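Local atomic coordinates of probable 2-dehydro-3-deoxygalactonokinase DgoK1 (Sinorhizobium meliloti, PDB entry 3T69), a protein that probably phosphorylates 2-dehydro-3-deoxy-D-galactonate with ATP, giving the 6-phosphate, in the DeLey-Doudoroff route of galactose breakdown. Residues B[82-87]-B[124-129]; B[32-37]-B[57-62]; B[192-197]-B[271-276]; B[182-187]-B[220-225]. All coordinates share one frame; numbering follows the deposited sequence.

Contact 1: residues B[82-87]-B[124-129]; sequences AGYIET and VMRGEE
A single water is held between Tyr-84 OH, 2.9 Å away, and Arg-126 NH2, which donates to it, so the water joins the ends of the two side chains. The guanidinium lies over one face of the tyrosine ring in a cation-pi arrangement: Arg-126 CZ is 4.0 Å from the ring centroid, and the two planes are turned 32° from each other. The two side chains cross at about a right angle, and the bend of Arg-126 at chi3 (-101°) brings the guanidinium over the ring. Its other amino nitrogen, Arg-126 NH1, donates to Gly-83 O at 3.0 Å, a bent bond (139° at the hydrogen), the oxygen lying somewhat out of the guanidinium plane. In this DgoK-family kinase, placed by its sequence in the ASKHA superfamily, strands 84-86 and 123-125 both pair with strand 108-116, and Arg-126 follows the second of them just before helix 128-139. Val-124 CG2 packs obliquely against Tyr-84 CZ, while Met-125 O meets the ring edge in its plane. Leu-227 of the second subunit rests on both Tyr-84 and Val-124. Glu-129 OE1 turns its syn lone pair to Gly-127 N, 2.8 Å away in a nearly straight bond.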
# COMPACT_ATOMS: atom_id res chain seq x y z
N ALA B 82 21.52 0.49 -18.73
CA ALA B 82 21.43 1.53 -19.77
C ALA B 82 21.42 2.82 -18.98
O ALA B 82 21.35 2.80 -17.77
CB ALA B 82 20.16 1.34 -20.58
N GLY B 83 21.50 3.98 -19.55
CA GLY B 83 21.55 5.08 -18.58
C GLY B 83 20.20 5.67 -18.29
O GLY B 83 19.18 4.99 -18.33
N TYR B 84 20.21 6.98 -18.02
CA TYR B 84 18.99 7.74 -17.94
C TYR B 84 19.39 9.05 -18.56
O TYR B 84 20.52 9.51 -18.39
CB TYR B 84 18.63 8.06 -16.50
CG TYR B 84 18.04 6.98 -15.64
CD1 TYR B 84 18.67 6.61 -14.45
CD2 TYR B 84 16.82 6.38 -15.98
CE1 TYR B 84 18.12 5.61 -13.61
CE2 TYR B 84 16.26 5.40 -15.16
CZ TYR B 84 16.90 5.02 -13.97
OH TYR B 84 16.31 4.06 -13.16
N ILE B 85 18.46 9.68 -19.26
CA ILE B 85 18.71 11.00 -19.73
C ILE B 85 17.86 11.81 -18.80
O ILE B 85 16.70 11.47 -18.48
CB ILE B 85 18.27 11.22 -21.23
CG1 ILE B 85 19.07 10.36 -22.20
CG2 ILE B 85 18.35 12.70 -21.62
CD1 ILE B 85 18.37 10.18 -23.61
N GLU B 86 18.43 12.92 -18.38
CA GLU B 86 17.76 13.70 -17.40
C GLU B 86 16.78 14.70 -18.05
O GLU B 86 16.95 15.09 -19.22
CB GLU B 86 18.78 14.24 -16.41
CG GLU B 86 19.43 15.54 -16.68
CD GLU B 86 20.05 16.08 -15.35
OE1 GLU B 86 19.23 16.51 -14.46
OE2 GLU B 86 21.32 15.99 -15.19
N THR B 87 15.73 15.04 -17.32
CA THR B 87 14.66 15.85 -17.83
C THR B 87 14.94 17.28 -17.42
O THR B 87 15.53 17.52 -16.41
CB THR B 87 13.31 15.45 -17.19
OG1 THR B 87 13.40 15.60 -15.76
CG2 THR B 87 12.93 14.06 -17.56
N VAL B 124 11.80 8.43 -11.94
CA VAL B 124 12.52 7.52 -12.80
C VAL B 124 11.60 6.78 -13.76
O VAL B 124 10.44 6.51 -13.43
CB VAL B 124 13.37 6.61 -11.90
CG1 VAL B 124 12.95 5.12 -11.96
CG2 VAL B 124 14.82 6.93 -12.10
N MET B 125 12.05 6.53 -14.96
CA MET B 125 11.18 5.86 -15.96
C MET B 125 12.08 5.12 -16.88
O MET B 125 13.09 5.65 -17.32
CB MET B 125 10.22 6.83 -16.68
CG MET B 125 10.57 7.31 -18.11
SD MET B 125 9.29 8.23 -19.07
CE MET B 125 8.76 9.39 -17.86
N ARG B 126 11.79 3.84 -17.06
CA ARG B 126 12.54 3.01 -17.96
C ARG B 126 11.56 2.26 -18.93
O ARG B 126 11.02 1.20 -18.57
CB ARG B 126 13.40 2.08 -17.10
CG ARG B 126 14.75 1.79 -17.62
CD ARG B 126 15.60 0.88 -16.75
NE ARG B 126 16.58 1.60 -15.94
CZ ARG B 126 17.62 2.31 -16.41
NH1 ARG B 126 17.86 2.42 -17.71
NH2 ARG B 126 18.44 2.92 -15.55
N GLY B 127 11.26 2.83 -20.11
CA GLY B 127 10.39 2.17 -21.12
C GLY B 127 9.23 3.00 -21.69
O GLY B 127 8.87 2.92 -22.89
N GLU B 128 8.62 3.78 -20.81
CA GLU B 128 7.59 4.74 -21.15
C GLU B 128 8.20 5.88 -21.95
O GLU B 128 7.46 6.65 -22.61
CB GLU B 128 6.95 5.30 -19.85
CG GLU B 128 6.11 4.31 -18.98
CD GLU B 128 6.92 3.48 -18.01
OE1 GLU B 128 8.13 3.75 -17.86
OE2 GLU B 128 6.36 2.55 -17.38
N GLU B 129 9.52 6.04 -21.89
CA GLU B 129 10.09 7.11 -22.72
C GLU B 129 10.04 6.67 -24.19
O GLU B 129 9.97 7.49 -25.06
CB GLU B 129 11.52 7.55 -22.32
CG GLU B 129 12.62 6.63 -22.78
CD GLU B 129 12.46 5.29 -22.11
OE1 GLU B 129 12.13 5.32 -20.90
OE2 GLU B 129 12.63 4.24 -22.76
O HOH W 1 18.06 1.82 -12.80

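Contact 2: residues B[32-37]-B[57-62]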
# COMPACT_ATOMS: atom_id res chain seq x y z
N ALA B 32 6.63 -10.62 -37.97
CA ALA B 32 6.27 -11.61 -36.94
C ALA B 32 6.08 -10.98 -35.54
O ALA B 32 6.15 -9.74 -35.41
CB ALA B 32 7.27 -12.74 -36.92
N GLU B 33 5.81 -11.80 -34.51
CA GLU B 33 5.49 -11.34 -33.12
C GLU B 33 5.62 -12.47 -32.08
O GLU B 33 5.34 -13.63 -32.36
CB GLU B 33 4.06 -10.74 -33.02
CG GLU B 33 3.66 -10.18 -31.61
CD GLU B 33 2.28 -10.67 -31.09
OE1 GLU B 33 1.29 -10.70 -31.87
OE2 GLU B 33 2.18 -11.02 -29.88
N ARG B 34 6.06 -12.11 -30.87
CA ARG B 34 6.10 -13.04 -29.74
C ARG B 34 5.73 -12.31 -28.44
O ARG B 34 6.11 -11.15 -28.22
CB ARG B 34 7.48 -13.71 -29.59
CG ARG B 34 7.87 -14.61 -30.74
CD ARG B 34 7.33 -16.01 -30.56
NE ARG B 34 8.20 -16.79 -29.70
CZ ARG B 34 8.01 -18.07 -29.39
NH1 ARG B 34 6.97 -18.72 -29.86
NH2 ARG B 34 8.86 -18.70 -28.59
N ARG B 35 4.95 -13.00 -27.61
CA ARG B 35 4.56 -12.53 -26.30
C ARG B 35 4.84 -13.62 -25.26
O ARG B 35 4.78 -14.82 -25.55
CB ARG B 35 3.08 -12.16 -26.27
CG ARG B 35 2.77 -10.78 -26.81
CD ARG B 35 1.33 -10.32 -26.56
NE ARG B 35 0.97 -9.15 -27.38
CZ ARG B 35 1.64 -7.99 -27.41
NH1 ARG B 35 2.76 -7.83 -26.69
NH2 ARG B 35 1.23 -6.99 -28.18
N SER B 36 5.15 -13.20 -24.05
CA SER B 36 5.21 -14.12 -22.93
C SER B 36 5.29 -13.30 -21.66
O SER B 36 5.18 -12.07 -21.70
CB SER B 36 6.42 -15.04 -23.08
OG SER B 36 7.60 -14.27 -23.20
N ALA B 37 5.47 -13.98 -20.53
CA ALA B 37 5.50 -13.34 -19.22
C ALA B 37 6.89 -13.41 -18.59
O ALA B 37 7.06 -13.19 -17.40
CB ALA B 37 4.46 -13.96 -18.31
N ALA B 57 14.96 -17.74 -32.58
CA ALA B 57 14.91 -19.02 -33.27
C ALA B 57 13.45 -19.29 -33.71
O ALA B 57 13.16 -19.51 -34.90
CB ALA B 57 15.43 -20.14 -32.38
N ALA B 58 12.55 -19.21 -32.73
CA ALA B 58 11.15 -19.43 -32.97
C ALA B 58 10.72 -18.78 -34.29
O ALA B 58 10.30 -19.49 -35.21
CB ALA B 58 10.32 -18.92 -31.82
N VAL B 59 10.89 -17.46 -34.40
CA VAL B 59 10.38 -16.72 -35.57
C VAL B 59 11.20 -16.79 -36.89
O VAL B 59 10.89 -16.04 -37.84
CB VAL B 59 10.02 -15.21 -35.22
CG1 VAL B 59 8.98 -15.12 -34.13
CG2 VAL B 59 11.24 -14.38 -34.83
N SER B 60 12.21 -17.66 -36.95
CA SER B 60 13.08 -17.72 -38.14
C SER B 60 13.72 -16.31 -38.50
O SER B 60 13.64 -15.80 -39.65
CB SER B 60 12.35 -18.39 -39.34
N ALA B 61 14.34 -15.70 -37.50
CA ALA B 61 15.05 -14.43 -37.67
C ALA B 61 16.41 -14.65 -38.32
O ALA B 61 17.11 -15.61 -37.99
CB ALA B 61 15.25 -13.75 -36.31
N PRO B 62 16.78 -13.74 -39.23
CA PRO B 62 18.14 -13.72 -39.77
C PRO B 62 19.11 -13.64 -38.59
O PRO B 62 18.84 -12.89 -37.62
CB PRO B 62 18.18 -12.41 -40.57
CG PRO B 62 16.74 -12.12 -40.93
CD PRO B 62 15.96 -12.62 -39.74
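The C-terminal end of helix 50-58, closed by a Schellman motif, packs here against strand 30-36, the last strand of the antiparallel meander 9-14, 19-24, 30-36 in the large mixed sheet. Ser-60, with positive phi, is the C-prime residue: its N bonds to Ala-57 O at 2.9 Å while Ala-61 N turns back to Leu-56 O. Val-59, just ahead of this turn, points toward the strand. The main work on the strand side falls to Arg-34. Its CG sits beside the backbone N (chi1 -65°), and further bends at chi2 and chi3 fold the chain so that the guanidinium lies with one face against Ala-58. The methyl carbon Ala-58 CB stands above the centre of that group, 3.5 Å from Arg-34 CZ. The polar side of the arginine is not idle, since Arg-34 NE hydrogen-bonds His-55 ND1 one turn back in the same helix, a bond that helps fix the rotation of the group. A leucine in place of Arg-34 would probably leave the His-55 nitrogen without this partner and strip the flat cover from the Ala-58 methyl. The aliphatic part of the arginine runs antiparallel to the valine side chain, with Arg-34 CG 3.6 Å from Val-59 CG1. Ile-23 of the neighbouring strand also touches both Ala-32 and Val-59. The methyl of Ala-32 points at the helix end, and Ala-32 CB lies 4.0 Å from Val-59 CG1.

Contact 3: residues B[192-197]-B[271-276]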
# COMPACT_ATOMS: atom_id res chain seq x y z
N ASP B 192 -11.58 -12.70 -9.57
CA ASP B 192 -10.41 -12.41 -10.43
C ASP B 192 -10.58 -11.10 -11.19
O ASP B 192 -9.62 -10.50 -11.67
CB ASP B 192 -10.13 -13.56 -11.43
CG ASP B 192 -9.40 -14.78 -10.78
OD1 ASP B 192 -9.04 -14.72 -9.58
OD2 ASP B 192 -9.18 -15.81 -11.49
N THR B 193 -11.82 -10.66 -11.31
CA THR B 193 -12.17 -9.54 -12.20
C THR B 193 -13.30 -8.72 -11.62
O THR B 193 -13.91 -9.11 -10.62
CB THR B 193 -12.67 -10.05 -13.60
OG1 THR B 193 -12.77 -11.48 -13.58
CG2 THR B 193 -11.76 -9.58 -14.75
N PHE B 194 -13.59 -7.61 -12.28
CA PHE B 194 -14.75 -6.82 -11.97
C PHE B 194 -15.04 -5.93 -13.14
O PHE B 194 -14.12 -5.54 -13.86
CB PHE B 194 -14.54 -6.00 -10.67
CG PHE B 194 -13.49 -4.90 -10.78
CD1 PHE B 194 -13.87 -3.60 -11.13
CD2 PHE B 194 -12.15 -5.16 -10.50
CE1 PHE B 194 -12.93 -2.61 -11.21
CE2 PHE B 194 -11.21 -4.17 -10.60
CZ PHE B 194 -11.60 -2.89 -10.95
N ALA B 195 -16.31 -5.60 -13.33
CA ALA B 195 -16.75 -4.79 -14.47
C ALA B 195 -16.48 -3.31 -14.24
O ALA B 195 -17.09 -2.70 -13.36
CB ALA B 195 -18.23 -5.05 -14.80
N ALA B 196 -15.57 -2.76 -15.02
CA ALA B 196 -15.24 -1.33 -15.01
C ALA B 196 -16.41 -0.36 -14.77
O ALA B 196 -16.25 0.73 -14.16
CB ALA B 196 -14.53 -0.97 -16.33
N GLY B 197 -17.58 -0.75 -15.28
CA GLY B 197 -18.76 0.13 -15.22
C GLY B 197 -19.41 0.14 -13.86
O GLY B 197 -20.05 1.13 -13.50
N GLY B 271 -6.51 0.03 -19.67
CA GLY B 271 -6.81 1.20 -20.48
C GLY B 271 -8.25 1.63 -20.29
O GLY B 271 -8.52 2.81 -20.01
N THR B 272 -9.17 0.67 -20.42
CA THR B 272 -10.61 0.90 -20.24
C THR B 272 -10.82 1.48 -18.83
O THR B 272 -11.21 2.67 -18.66
CB THR B 272 -11.46 -0.39 -20.50
OG1 THR B 272 -11.40 -0.75 -21.90
CG2 THR B 272 -12.92 -0.20 -20.13
N LEU B 273 -10.48 0.66 -17.83
CA LEU B 273 -10.47 1.08 -16.42
C LEU B 273 -10.04 2.53 -16.15
O LEU B 273 -10.73 3.26 -15.44
CB LEU B 273 -9.59 0.12 -15.63
CG LEU B 273 -9.99 -0.16 -14.17
CD1 LEU B 273 -11.46 -0.59 -14.06
CD2 LEU B 273 -9.06 -1.25 -13.60
N TYR B 274 -8.93 2.98 -16.73
CA TYR B 274 -8.52 4.37 -16.54
C TYR B 274 -9.35 5.44 -17.25
O TYR B 274 -9.48 6.57 -16.73
CB TYR B 274 -7.04 4.57 -16.85
CG TYR B 274 -6.10 4.28 -15.69
CD1 TYR B 274 -5.46 5.31 -15.01
CD2 TYR B 274 -5.84 2.98 -15.29
CE1 TYR B 274 -4.57 5.05 -13.93
CE2 TYR B 274 -4.95 2.72 -14.23
CZ TYR B 274 -4.35 3.76 -13.55
OH TYR B 274 -3.48 3.48 -12.52
N ARG B 275 -9.90 5.13 -18.43
CA ARG B 275 -10.65 6.15 -19.19
C ARG B 275 -11.92 6.32 -18.40
O ARG B 275 -12.41 7.44 -18.18
CB ARG B 275 -10.98 5.68 -20.65
N THR B 276 -12.41 5.17 -17.94
CA THR B 276 -13.61 5.10 -17.13
C THR B 276 -13.39 5.96 -15.88
O THR B 276 -14.19 6.87 -15.56
CB THR B 276 -13.86 3.65 -16.74
OG1 THR B 276 -14.00 2.89 -17.94
CG2 THR B 276 -15.09 3.49 -15.90
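This is a small, largely apolar surface contact in which the loop leading to helix 199-210 rests on one side of helix 268-280, with no hydrogen bond passing between the two segments. Ala-196 is the centre of it: its methyl points at the helix, and Ala-196 CB sits 3.8 Å from Leu-273 CD1, with Thr-272 CG2 a little farther off. The same leucine branch also serves Phe-194, whose ring is reached at CE1, 3.8 Å from Leu-273 CD1, while the other branch, Leu-273 CD2, comes near Phe-194 CZ. The two side chains cross at about a right angle, the leucine methyl CD1 meeting the ring obliquely. Phe-194 CG stands between its backbone N and carbonyl carbon (chi1 67°), and from there the ring reaches toward the helix although its CB does not. The helix follows strand 261-264 of the six-stranded mixed sheet, and helix 233-252 flanks the contact too, its Ser-241 touching both Phe-194 and Leu-273. Farther along helix 268-280, Thr-276 turns its CG2 toward the loop, 3.5 Å from Ala-196 O, and its hydroxyl back along the helix: Thr-276 OG1 donates to Thr-272 O at 2.9 Å, coming from above the carbonyl plane. Thr-272 O thus accepts twice, from this hydroxyl and from Thr-276 N. A glycine at Thr-276 would probably open a gap beside Ala-196 O and leave Thr-272 O with the backbone donor as its remaining mate of the two.

Contact 4: residues B[182-187]-B[220-225]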
# COMPACT_ATOMS: atom_id res chain seq x y z
N THR B 182 -2.10 -8.46 2.28
CA THR B 182 -2.71 -7.89 3.45
C THR B 182 -4.02 -8.58 3.78
O THR B 182 -4.54 -9.40 2.99
CB THR B 182 -2.99 -6.38 3.29
OG1 THR B 182 -4.13 -6.16 2.47
CG2 THR B 182 -1.80 -5.64 2.72
N ILE B 183 -4.60 -8.22 4.92
CA ILE B 183 -5.89 -8.78 5.29
C ILE B 183 -6.93 -8.68 4.18
O ILE B 183 -7.84 -9.49 4.11
CB ILE B 183 -6.43 -8.14 6.61
CG1 ILE B 183 -7.45 -9.05 7.22
CG2 ILE B 183 -7.00 -6.74 6.40
CD1 ILE B 183 -6.85 -10.32 7.75
N LEU B 184 -6.84 -7.69 3.31
CA LEU B 184 -7.86 -7.52 2.28
C LEU B 184 -7.93 -8.68 1.27
O LEU B 184 -8.87 -8.77 0.48
CB LEU B 184 -7.64 -6.21 1.53
CG LEU B 184 -8.34 -4.93 2.02
CD1 LEU B 184 -8.03 -4.51 3.43
CD2 LEU B 184 -7.97 -3.81 1.10
N SER B 185 -6.92 -9.56 1.26
CA SER B 185 -6.99 -10.72 0.41
C SER B 185 -8.24 -11.54 0.73
O SER B 185 -8.77 -12.25 -0.14
CB SER B 185 -5.76 -11.60 0.58
OG SER B 185 -5.76 -12.14 1.87
N HIS B 186 -8.72 -11.39 1.96
CA HIS B 186 -9.91 -12.10 2.42
C HIS B 186 -11.16 -11.52 1.83
O HIS B 186 -12.13 -12.21 1.69
CB HIS B 186 -9.96 -12.10 3.95
CG HIS B 186 -8.94 -13.01 4.58
ND1 HIS B 186 -9.22 -13.80 5.67
CD2 HIS B 186 -7.67 -13.30 4.22
CE1 HIS B 186 -8.15 -14.52 5.98
NE2 HIS B 186 -7.20 -14.24 5.11
N ALA B 187 -11.11 -10.25 1.47
CA ALA B 187 -12.23 -9.52 0.91
C ALA B 187 -12.35 -9.68 -0.60
O ALA B 187 -13.46 -9.69 -1.13
CB ALA B 187 -12.09 -8.08 1.24
N PHE B 220 -9.11 0.23 4.62
CA PHE B 220 -9.50 -0.69 5.64
C PHE B 220 -10.98 -1.04 5.53
O PHE B 220 -11.36 -2.18 5.73
CB PHE B 220 -9.13 -0.23 7.04
CG PHE B 220 -9.49 -1.24 8.09
CD1 PHE B 220 -8.79 -2.42 8.18
CD2 PHE B 220 -10.59 -1.04 8.93
CE1 PHE B 220 -9.13 -3.41 9.13
CE2 PHE B 220 -10.92 -1.99 9.88
CZ PHE B 220 -10.18 -3.20 9.97
N SER B 221 -11.76 -0.08 5.10
CA SER B 221 -13.18 -0.23 4.96
C SER B 221 -13.57 -1.31 3.98
O SER B 221 -14.61 -1.87 4.12
CB SER B 221 -13.81 1.10 4.61
OG SER B 221 -13.99 1.84 5.79
N VAL B 222 -12.78 -1.60 2.98
CA VAL B 222 -13.21 -2.68 2.15
C VAL B 222 -13.26 -3.96 2.99
O VAL B 222 -14.15 -4.72 2.83
CB VAL B 222 -12.43 -2.83 0.82
CG1 VAL B 222 -11.70 -1.60 0.46
CG2 VAL B 222 -11.59 -4.01 0.81
N ARG B 223 -12.30 -4.21 3.86
CA ARG B 223 -12.40 -5.35 4.76
C ARG B 223 -13.43 -5.22 5.87
O ARG B 223 -14.01 -6.18 6.24
CB ARG B 223 -11.07 -5.81 5.31
CG ARG B 223 -11.15 -6.22 6.75
CD ARG B 223 -10.60 -7.58 7.03
NE ARG B 223 -11.46 -8.60 6.52
CZ ARG B 223 -11.51 -9.84 6.98
NH1 ARG B 223 -10.75 -10.21 7.97
NH2 ARG B 223 -12.33 -10.70 6.43
N ALA B 224 -13.62 -4.05 6.43
CA ALA B 224 -14.65 -3.91 7.48
C ALA B 224 -16.05 -3.97 6.88
O ALA B 224 -16.98 -4.47 7.54
CB ALA B 224 -14.47 -2.65 8.27
N GLY B 225 -16.18 -3.46 5.64
CA GLY B 225 -17.38 -3.60 4.82
C GLY B 225 -17.71 -5.07 4.61
O GLY B 225 -18.85 -5.50 4.75
O HOH W 2 -12.49 -14.03 6.77
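Arg-223 and Ile-183 cross at about a right angle, the aliphatic middle of the arginine lying over the isoleucine, with Arg-223 CD 3.5 Å from Ile-183 CG1. With CG1 set anti to the backbone N (chi1 -160°), Ile-183 presents this branch to the arginine, and its CG2 touches the same methylene. Bends at chi2 and chi3 then carry the guanidinium to His-186, whose CB meets one of its faces toward the rim, 3.7 Å from Arg-223 NH2. That nitrogen donates to Gln-226 OE1 one turn along its own helix, and a water links it weakly to His-186 ND1. Beside this pair, Leu-184 crosses Val-222 at a similar steep angle, with Leu-184 CG 3.6 Å from Val-222 CG2, while the Leu-184 and Arg-223 side chains run past each other in opposite directions, CD1 against CB. Ala-187 CB adds its methyl to the same valine branch. A capping bond, Leu-184 N to Thr-182 OG1 at 3.2 Å, lies within the type I turn from Thr-182 to Ser-185. The contact thus sets the turn between helices 171-181 and 185-188 against helix 215-228; helix 233-252 backs Leu-184 and Val-222, and the second subunit reaches the same region, its Glu-173 accepting from Ile-183 N and its Met-170 packing on Leu-184.

Overall arrangement
Along the chain contact 2 closes first, then contact 1, and contacts 3 and 4 follow with their segments alternating. Contacts 1 and 2, centres about 26 Å apart, both reach the large mixed sheet. Contacts 3 and 4 have centres about 20 Å apart on the same side of the chain's centre; helix 233-252 flanks both. Contacts 1 and 3 fall on opposite sides of that centre, and contacts 2 and 4 are the most distant pair, centres about 42 Å apart. Contacts 1 and 4, centres about 36 Å apart, both meet the second subunit, so the dimer interface draws on sheet region and distant helices alike, whereas contacts 2 and 3 lie at the surface away from it.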